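Local coordinates for protein class I phosphodiesterase PDEB1 (Leishmania major, PDB 2R8Q) that belongs to the class I phosphodiesterases, with an all-helical catalytic domain that holds zinc and magnesium ions and, in this crystal, 3-isobutyl-1-methylxanthine, at residues His175-Ala180 with Cys210-Asp215; Tyr131-Thr136 with Glu247-Ala252. All blocks are in the same frame, centred on the assembly; numbering follows the deposited sequence.

Contact 1 of 2, residues His175-Ala180 with Cys210-Asp215; sequences HHCSLA and CVLATD
In the metal-binding core of this all-helical phosphodiesterase domain, helix 171-184 meets the end of helix 197-212 through Cys177 and Val211, a buried contact that shows how an apolar seam can run right beside a metal site. The sulfur does most of the touching. Cys177 SG rests 3.6 Å from Val211 CB and 3.7 Å from Val211 CG1, so it sits over one flank of the valine. A looser touch, 4.1 Å from Cys177 SG to Leu212 CD2, brings in the tip of the leucine. One residue earlier on helix 171-184, His176 adds its CB, 4.0 Å from Val211 CG1; that methyl, set opposite the backbone N (chi1 177°), thus bridges both residues of the facing helix. The imidazole of His176 is engaged elsewhere: its ND1 is hydrogen-bonded to Leu142 O, and the side chain comes within about 4 Å of the bound magnesium ion. Leu212 to Asp215 form a type I beta turn. Beside it, Val211 O takes two hydrogen bonds, from Thr214 N at 3.1 Å and, in the carbonyl plane, from Thr214 OG1 at 2.6 Å. Helix 127-139 lies against the same region, with Thr136 touching Val211, while helix 239-254 packs on Thr214; Leu162 and Ala165 of the second subunit pack on Cys177 and Leu212, so the contact forms part of the subunit interface.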
loop_
_atom_site.group_PDB
_atom_site.type_symbol
_atom_site.label_atom_id
_atom_site.label_comp_id
_atom_site.label_asym_id
_atom_site.label_seq_id
_atom_site.Cartn_x
_atom_site.Cartn_y
_atom_site.Cartn_z
ATOM N N HIS A 175 -2.504 4.738 -1.991
ATOM C CA HIS A 175 -1.276 4.410 -2.712
ATOM C C HIS A 175 -0.288 5.572 -2.606
ATOM O O HIS A 175 0.900 5.359 -2.356
ATOM C CB HIS A 175 -1.594 4.125 -4.185
ATOM C CG HIS A 175 -0.402 3.733 -5.009
ATOM N ND1 HIS A 175 0.322 2.583 -4.777
ATOM C CD2 HIS A 175 0.170 4.327 -6.084
ATOM C CE1 HIS A 175 1.287 2.483 -5.675
ATOM N NE2 HIS A 175 1.217 3.529 -6.480
ATOM N N HIS A 176 -0.771 6.802 -2.784
ATOM C CA HIS A 176 0.128 7.956 -2.699
ATOM C C HIS A 176 0.747 8.042 -1.297
ATOM O O HIS A 176 1.933 8.355 -1.144
ATOM C CB HIS A 176 -0.608 9.274 -3.001
ATOM C CG HIS A 176 -1.388 9.272 -4.281
ATOM N ND1 HIS A 176 -0.886 8.790 -5.473
ATOM C CD2 HIS A 176 -2.619 9.765 -4.565
ATOM C CE1 HIS A 176 -1.773 8.986 -6.433
ATOM N NE2 HIS A 176 -2.833 9.577 -5.910
ATOM N N CYS A 177 -0.061 7.771 -0.273
ATOM C CA CYS A 177 0.426 7.811 1.105
ATOM C C CYS A 177 1.505 6.756 1.319
ATOM O O CYS A 177 2.523 7.018 1.956
ATOM C CB CYS A 177 -0.715 7.560 2.093
ATOM S SG CYS A 177 -1.869 8.937 2.278
ATOM N N SER A 178 1.274 5.562 0.785
ATOM C CA SER A 178 2.233 4.470 0.927
ATOM C C SER A 178 3.586 4.835 0.331
ATOM O O SER A 178 4.635 4.520 0.905
ATOM C CB SER A 178 1.692 3.205 0.256
ATOM O OG SER A 178 0.485 2.789 0.870
ATOM N N LEU A 179 3.571 5.499 -0.822
ATOM C CA LEU A 179 4.822 5.896 -1.453
ATOM C C LEU A 179 5.473 7.060 -0.714
ATOM O O LEU A 179 6.699 7.178 -0.687
ATOM C CB LEU A 179 4.594 6.257 -2.921
ATOM C CG LEU A 179 4.283 5.047 -3.806
ATOM C CD1 LEU A 179 4.016 5.505 -5.223
ATOM C CD2 LEU A 179 5.457 4.077 -3.780
ATOM N N ALA A 180 4.661 7.924 -0.112
ATOM C CA ALA A 180 5.204 9.046 0.642
ATOM C C ALA A 180 6.004 8.476 1.810
ATOM O O ALA A 180 7.112 8.923 2.095
ATOM C CB ALA A 180 4.077 9.930 1.160
ATOM N N CYS A 210 -4.327 14.857 4.924
ATOM C CA CYS A 210 -4.414 15.761 3.787
ATOM C C CYS A 210 -4.472 15.036 2.450
ATOM O O CYS A 210 -5.270 15.393 1.586
ATOM C CB CYS A 210 -3.244 16.745 3.812
ATOM S SG CYS A 210 -3.474 18.050 5.042
ATOM N N VAL A 211 -3.634 14.020 2.273
ATOM C CA VAL A 211 -3.647 13.276 1.020
ATOM C C VAL A 211 -4.982 12.547 0.856
ATOM O O VAL A 211 -5.581 12.563 -0.219
ATOM C CB VAL A 211 -2.504 12.233 0.957
ATOM C CG1 VAL A 211 -2.598 11.438 -0.340
ATOM C CG2 VAL A 211 -1.158 12.927 1.037
ATOM N N LEU A 212 -5.451 11.906 1.920
ATOM C CA LEU A 212 -6.712 11.181 1.824
ATOM C C LEU A 212 -7.876 12.122 1.536
ATOM O O LEU A 212 -8.861 11.730 0.902
ATOM C CB LEU A 212 -6.973 10.392 3.111
ATOM C CG LEU A 212 -5.962 9.280 3.421
ATOM C CD1 LEU A 212 -6.342 8.605 4.738
ATOM C CD2 LEU A 212 -5.931 8.263 2.286
ATOM N N ALA A 213 -7.757 13.363 1.997
ATOM C CA ALA A 213 -8.806 14.356 1.786
ATOM C C ALA A 213 -8.934 14.800 0.329
ATOM O O ALA A 213 -9.927 15.430 -0.034
ATOM C CB ALA A 213 -8.560 15.572 2.670
ATOM N N THR A 214 -7.946 14.479 -0.504
ATOM C CA THR A 214 -8.004 14.887 -1.909
ATOM C C THR A 214 -8.862 13.995 -2.802
ATOM O O THR A 214 -9.024 14.284 -3.986
ATOM C CB THR A 214 -6.598 14.995 -2.546
ATOM O OG1 THR A 214 -5.934 13.727 -2.476
ATOM C CG2 THR A 214 -5.769 16.058 -1.835
ATOM N N ASP A 215 -9.405 12.911 -2.254
ATOM C CA ASP A 215 -10.268 12.042 -3.052
ATOM C C ASP A 215 -11.572 12.801 -3.265
ATOM O O ASP A 215 -12.307 13.057 -2.312
ATOM C CB ASP A 215 -10.551 10.729 -2.324
ATOM C CG ASP A 215 -11.460 9.807 -3.122
ATOM O OD1 ASP A 215 -11.874 10.193 -4.235
ATOM O OD2 ASP A 215 -11.754 8.695 -2.638
#

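Contact 2 of 2, residues Tyr131-Thr136 with Glu247-Ala252; sequences YVLLVT and ETLIKA
Helix-to-helix packing in the interior of the domain joins helix 127-139 to helix 239-254, whose segments run in roughly the same direction, 34° apart, with axes 10.8 Å from each other. Both helices run toward zinc ligands, Asp254 on one and His140 and Asp141 just past the other. Leu133 carries most of the contact, spreading its two methyls over two neighbouring residues. Leu133 CD2 meets Leu249 CD1 at 3.8 Å, the two side chains crossing almost perpendicularly, whereas Leu133 CD1 lies 4.0 Å from Ile250 CB as leucine and isoleucine slide past each other in opposite senses. One turn further on, Thr136 CG2 touches Ile250 CD1 at 3.8 Å. The threonine is split by function: with CG2 opposite the backbone N, the methyl faces helix 239-254, while Thr136 OG1 turns back to its own helix and makes a 2.7 Å hydrogen bond to Val132 O. That hydroxyl stands above the carbonyl plane, on the face opposite Thr136 N, which also bonds Val132 O. Leu112 and Leu116 of helix 102-118 extend the apolar cluster. The chemistry implies a joint held by apolar burial, its one contacting polar group satisfied within its own helix.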
loop_
_atom_site.group_PDB
_atom_site.type_symbol
_atom_site.label_atom_id
_atom_site.label_comp_id
_atom_site.label_asym_id
_atom_site.label_seq_id
_atom_site.Cartn_x
_atom_site.Cartn_y
_atom_site.Cartn_z
ATOM N N TYR A 131 4.428 23.990 7.148
ATOM C CA TYR A 131 5.536 23.229 6.582
ATOM C C TYR A 131 5.044 21.881 6.066
ATOM O O TYR A 131 5.303 21.510 4.921
ATOM C CB TYR A 131 6.619 23.029 7.650
ATOM C CG TYR A 131 7.802 22.195 7.215
ATOM C CD1 TYR A 131 8.506 22.497 6.047
ATOM C CD2 TYR A 131 8.228 21.110 7.978
ATOM C CE1 TYR A 131 9.602 21.736 5.652
ATOM C CE2 TYR A 131 9.325 20.342 7.590
ATOM C CZ TYR A 131 10.004 20.662 6.425
ATOM O OH TYR A 131 11.072 19.894 6.025
ATOM N N VAL A 132 4.324 21.152 6.913
ATOM C CA VAL A 132 3.800 19.852 6.521
ATOM C C VAL A 132 2.855 19.960 5.323
ATOM O O VAL A 132 2.882 19.120 4.428
ATOM C CB VAL A 132 3.074 19.175 7.704
ATOM C CG1 VAL A 132 2.415 17.876 7.245
ATOM C CG2 VAL A 132 4.074 18.902 8.826
ATOM N N LEU A 133 2.030 21.002 5.291
ATOM C CA LEU A 133 1.104 21.175 4.179
ATOM C C LEU A 133 1.853 21.333 2.853
ATOM O O LEU A 133 1.495 20.717 1.844
ATOM C CB LEU A 133 0.211 22.396 4.424
ATOM C CG LEU A 133 -0.824 22.725 3.346
ATOM C CD1 LEU A 133 -1.766 21.537 3.140
ATOM C CD2 LEU A 133 -1.615 23.956 3.770
ATOM N N LEU A 134 2.910 22.141 2.860
ATOM C CA LEU A 134 3.690 22.368 1.648
ATOM C C LEU A 134 4.418 21.107 1.190
ATOM O O LEU A 134 4.488 20.829 -0.010
ATOM C CB LEU A 134 4.678 23.519 1.871
ATOM C CG LEU A 134 3.979 24.870 2.061
ATOM C CD1 LEU A 134 4.982 25.920 2.519
ATOM C CD2 LEU A 134 3.323 25.296 0.752
ATOM N N VAL A 135 4.952 20.347 2.143
ATOM C CA VAL A 135 5.649 19.107 1.834
ATOM C C VAL A 135 4.647 18.102 1.267
ATOM O O VAL A 135 4.929 17.411 0.290
ATOM C CB VAL A 135 6.302 18.514 3.107
ATOM C CG1 VAL A 135 6.733 17.070 2.864
ATOM C CG2 VAL A 135 7.497 19.367 3.511
ATOM N N THR A 136 3.470 18.038 1.885
ATOM C CA THR A 136 2.426 17.114 1.456
ATOM C C THR A 136 2.022 17.342 0.002
ATOM O O THR A 136 1.731 16.395 -0.727
ATOM C CB THR A 136 1.184 17.238 2.361
ATOM O OG1 THR A 136 1.550 16.899 3.703
ATOM C CG2 THR A 136 0.081 16.293 1.901
ATOM N N GLU A 247 -6.783 20.250 5.417
ATOM C CA GLU A 247 -7.408 19.397 4.413
ATOM C C GLU A 247 -8.167 20.219 3.384
ATOM O O GLU A 247 -8.147 19.910 2.196
ATOM C CB GLU A 247 -8.360 18.399 5.080
ATOM C CG GLU A 247 -7.669 17.462 6.060
ATOM C CD GLU A 247 -8.650 16.666 6.902
ATOM O OE1 GLU A 247 -9.817 17.094 7.015
ATOM O OE2 GLU A 247 -8.251 15.623 7.461
ATOM N N THR A 248 -8.838 21.267 3.848
ATOM C CA THR A 248 -9.601 22.116 2.949
ATOM C C THR A 248 -8.672 22.903 2.028
ATOM O O THR A 248 -8.987 23.106 0.853
ATOM C CB THR A 248 -10.502 23.072 3.743
ATOM O OG1 THR A 248 -11.333 22.306 4.619
ATOM C CG2 THR A 248 -11.390 23.875 2.805
ATOM N N LEU A 249 -7.533 23.343 2.559
ATOM C CA LEU A 249 -6.569 24.080 1.749
ATOM C C LEU A 249 -5.969 23.199 0.661
ATOM O O LEU A 249 -5.865 23.631 -0.487
ATOM C CB LEU A 249 -5.442 24.656 2.612
ATOM C CG LEU A 249 -5.782 25.904 3.431
ATOM C CD1 LEU A 249 -4.637 26.213 4.378
ATOM C CD2 LEU A 249 -6.050 27.083 2.497
ATOM N N ILE A 250 -5.567 21.972 0.993
ATOM C CA ILE A 250 -4.991 21.132 -0.052
ATOM C C ILE A 250 -6.049 20.797 -1.096
ATOM O O ILE A 250 -5.737 20.676 -2.280
ATOM C CB ILE A 250 -4.326 19.836 0.508
ATOM C CG1 ILE A 250 -3.518 19.170 -0.615
ATOM C CG2 ILE A 250 -5.378 18.878 1.068
ATOM C CD1 ILE A 250 -2.530 18.109 -0.147
ATOM N N LYS A 251 -7.305 20.675 -0.672
ATOM C CA LYS A 251 -8.378 20.405 -1.622
ATOM C C LYS A 251 -8.492 21.605 -2.555
ATOM O O LYS A 251 -8.625 21.452 -3.770
ATOM C CB LYS A 251 -9.712 20.193 -0.902
ATOM C CG LYS A 251 -9.956 18.766 -0.439
ATOM C CD LYS A 251 -11.359 18.599 0.138
ATOM C CE LYS A 251 -12.441 18.996 -0.862
ATOM N NZ LYS A 251 -12.373 18.219 -2.133
ATOM N N ALA A 252 -8.422 22.802 -1.980
ATOM C CA ALA A 252 -8.514 24.034 -2.759
ATOM C C ALA A 252 -7.376 24.105 -3.772
ATOM O O ALA A 252 -7.596 24.404 -4.943
ATOM C CB ALA A 252 -8.463 25.250 -1.831
#

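Read from the N terminus, the chain enters contact 2 first, at 131-136, then passes through both halves of contact 1, 175-180 and 210-215, before returning to contact 2 at 247-252. Contact 1 therefore closes a short loop of 29 intervening residues, wholly enclosed by the 110-residue loop that contact 2 closes. The two centres lie 11 Å apart and the contacts touch directly: Val211 CG2 meets Thr136 CG2 at 3.7 Å, and Cys210 O packs on Ile250 CG2 at 3.5 Å. Helix 197-212 thus links them, bringing helices 127-139, 171-184 and 239-254 together, so that the shorter and the longer closure share one interior.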